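Local coordinates for regulatory protein AsnC (Escherichia coli, PDB 2CG4) that regulates transcription by binding DNA, activating the asnA gene and controlling its own expression, with asparagine bound to its effector domain, at residues I72-K77 against Y105-K110. The protein carries 1 engineered substitution. Sequence-based numbering, arbitrary orientation.
Sequences IGIILK and YSIFIK. With ASN (asparagine), chain C.
The ring of Y105 lies flat on the backbone of G73, whose CA sits over the ring face, 3.5 Å from the centroid, in a CH-pi contact. I75 reaches the edge of that ring with CD1, 3.7 Å from Y105 CD2, and Y105 OH bonds to E137 on strand 133-147. On the opposite sheet face packing is also tight: I74 CD1 meets I109 CD1 at 3.5 Å, the side chains crossing at about a right angle, while I107 packs on helix 82-90. I109 points CG1 between its backbone N and carbonyl carbon (chi1 72°), bringing it against I72 CB. Strands 68-76 and 107-113 are the central pair in the four-stranded antiparallel sheet of the alpha+beta, ferredoxin-like effector domain of Lrp/AsnC proteins. The I74 N to I107 O hydrogen bond, 2.7 Å, is almost straight, with an N-H...O angle of 179°. Beyond it a classic beta bulge sets S106 and I107 both opposite I74, whose O takes S106 N at 2.9 Å and I107 N weakly. S106 OG accepts the L76 N-H at 3.3 Å. At this looser, partly exposed end the bound asparagine hydrogen-bonds through its N to Y105 O (3.0 Å) and through its ND2 to S106 O (2.8 Å); T136 and T138 of a neighbouring subunit also bind it.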
loop_
_atom_site.group_PDB
_atom_site.type_symbol
_atom_site.label_atom_id
_atom_site.label_comp_id
_atom_site.label_asym_id
_atom_site.label_seq_id
_atom_site.Cartn_x
_atom_site.Cartn_y
_atom_site.Cartn_z
ATOM N N ILE A 72 -7.916 14.240 -6.391
ATOM C CA ILE A 72 -7.428 13.169 -7.236
ATOM C C ILE A 72 -5.914 13.161 -7.159
ATOM O O ILE A 72 -5.275 14.201 -7.305
ATOM C CB ILE A 72 -7.919 13.359 -8.687
ATOM C CG1 ILE A 72 -9.411 13.716 -8.669
ATOM C CG2 ILE A 72 -7.667 12.118 -9.530
ATOM C CD1 ILE A 72 -10.031 13.818 -10.004
ATOM N N GLY A 73 -5.338 11.995 -6.880
ATOM C CA GLY A 73 -3.899 11.820 -7.001
ATOM C C GLY A 73 -3.609 11.301 -8.393
ATOM O O GLY A 73 -4.184 10.311 -8.826
ATOM N N ILE A 74 -2.741 11.978 -9.116
ATOM C CA ILE A 74 -2.400 11.542 -10.465
ATOM C C ILE A 74 -1.065 10.812 -10.439
ATOM O O ILE A 74 -0.093 11.316 -9.887
ATOM C CB ILE A 74 -2.361 12.722 -11.444
ATOM C CG1 ILE A 74 -3.788 13.160 -11.795
ATOM C CG2 ILE A 74 -1.589 12.357 -12.708
ATOM C CD1 ILE A 74 -4.214 14.404 -11.099
ATOM N N ILE A 75 -1.040 9.602 -10.996
ATOM C CA ILE A 75 0.206 8.901 -11.241
ATOM C C ILE A 75 0.562 8.916 -12.736
ATOM O O ILE A 75 -0.227 8.497 -13.590
ATOM C CB ILE A 75 0.174 7.452 -10.699
ATOM C CG1 ILE A 75 -0.047 7.450 -9.178
ATOM C CG2 ILE A 75 1.469 6.725 -11.047
ATOM C CD1 ILE A 75 -1.497 7.164 -8.747
ATOM N N LEU A 76 1.757 9.411 -13.034
ATOM C CA LEU A 76 2.212 9.600 -14.397
ATOM C C LEU A 76 3.049 8.403 -14.824
ATOM O O LEU A 76 3.555 7.662 -13.976
ATOM C CB LEU A 76 3.071 10.861 -14.483
ATOM C CG LEU A 76 2.403 12.198 -14.181
ATOM C CD1 LEU A 76 3.422 13.296 -14.275
ATOM C CD2 LEU A 76 1.247 12.445 -15.122
ATOM N N LYS A 77 3.210 8.225 -16.136
ATOM C CA LYS A 77 3.875 7.043 -16.658
ATOM C C LYS A 77 5.348 7.171 -16.388
ATOM O O LYS A 77 6.057 6.176 -16.228
ATOM C CB LYS A 77 3.625 6.901 -18.158
ATOM C CG LYS A 77 2.246 6.344 -18.497
ATOM C CD LYS A 77 1.870 6.682 -19.918
ATOM C CE LYS A 77 0.485 6.184 -20.235
ATOM N NZ LYS A 77 0.052 6.625 -21.594
ATOM N N TYR A 105 1.832 10.341 -5.092
ATOM C CA TYR A 105 1.249 10.876 -6.314
ATOM C C TYR A 105 2.221 11.861 -6.962
ATOM O O TYR A 105 2.961 12.548 -6.253
ATOM C CB TYR A 105 -0.072 11.585 -6.007
ATOM C CG TYR A 105 -1.119 10.736 -5.321
ATOM C CD1 TYR A 105 -1.622 11.087 -4.071
ATOM C CD2 TYR A 105 -1.613 9.588 -5.922
ATOM C CE1 TYR A 105 -2.595 10.307 -3.441
ATOM C CE2 TYR A 105 -2.570 8.815 -5.313
ATOM C CZ TYR A 105 -3.057 9.170 -4.068
ATOM O OH TYR A 105 -4.015 8.377 -3.463
ATOM N N SER A 106 2.208 11.931 -8.298
ATOM C CA SER A 106 2.925 12.979 -9.031
ATOM C C SER A 106 2.265 14.363 -8.900
ATOM O O SER A 106 2.931 15.372 -8.607
ATOM C CB SER A 106 3.052 12.615 -10.518
ATOM O OG SER A 106 3.220 11.212 -10.723
ATOM N N ILE A 107 0.958 14.404 -9.147
ATOM C CA ILE A 107 0.159 15.615 -8.952
ATOM C C ILE A 107 -1.026 15.291 -8.047
ATOM O O ILE A 107 -1.581 14.194 -8.116
ATOM C CB ILE A 107 -0.355 16.178 -10.288
ATOM C CG1 ILE A 107 0.695 15.976 -11.394
ATOM C CG2 ILE A 107 -0.714 17.655 -10.140
ATOM C CD1 ILE A 107 0.270 16.439 -12.750
ATOM N N PHE A 108 -1.387 16.230 -7.182
ATOM C CA PHE A 108 -2.566 16.095 -6.346
ATOM C C PHE A 108 -3.471 17.295 -6.655
ATOM O O PHE A 108 -3.047 18.438 -6.531
ATOM C CB PHE A 108 -2.145 16.070 -4.866
ATOM C CG PHE A 108 -3.235 15.655 -3.915
ATOM C CD1 PHE A 108 -3.831 14.401 -4.015
ATOM C CD2 PHE A 108 -3.643 16.505 -2.897
ATOM C CE1 PHE A 108 -4.833 14.006 -3.136
ATOM C CE2 PHE A 108 -4.647 16.121 -2.003
ATOM C CZ PHE A 108 -5.242 14.866 -2.129
ATOM N N ILE A 109 -4.698 17.037 -7.086
ATOM C CA ILE A 109 -5.574 18.086 -7.579
ATOM C C ILE A 109 -6.915 18.005 -6.882
ATOM O O ILE A 109 -7.313 16.945 -6.419
ATOM C CB ILE A 109 -5.809 18.010 -9.124
ATOM C CG1 ILE A 109 -6.695 16.818 -9.475
ATOM C CG2 ILE A 109 -4.478 17.960 -9.890
ATOM C CD1 ILE A 109 -6.905 16.604 -10.987
ATOM N N LYS A 110 -7.596 19.144 -6.801
ATOM C CA LYS A 110 -9.010 19.187 -6.456
ATOM C C LYS A 110 -9.842 19.398 -7.704
ATOM O O LYS A 110 -9.536 20.280 -8.506
ATOM C CB LYS A 110 -9.279 20.325 -5.486
ATOM C CG LYS A 110 -10.305 20.002 -4.450
ATOM C CD LYS A 110 -10.794 21.269 -3.799
ATOM C CE LYS A 110 -11.573 20.971 -2.518
ATOM N NZ LYS A 110 -11.883 22.247 -1.810
HETATM N N ASN C . 5.691 12.197 -5.109
HETATM C CA ASN C . 7.035 12.781 -5.393
HETATM C C ASN C . 8.009 12.565 -4.268
HETATM O O ASN C . 7.669 12.700 -3.086
HETATM C CB ASN C . 6.929 14.264 -5.702
HETATM C CG ASN C . 6.218 14.521 -6.995
HETATM O OD1 ASN C . 6.624 14.030 -8.050
HETATM N ND2 ASN C . 5.136 15.275 -6.926
HETATM O OXT ASN C . 9.153 12.226 -4.547
#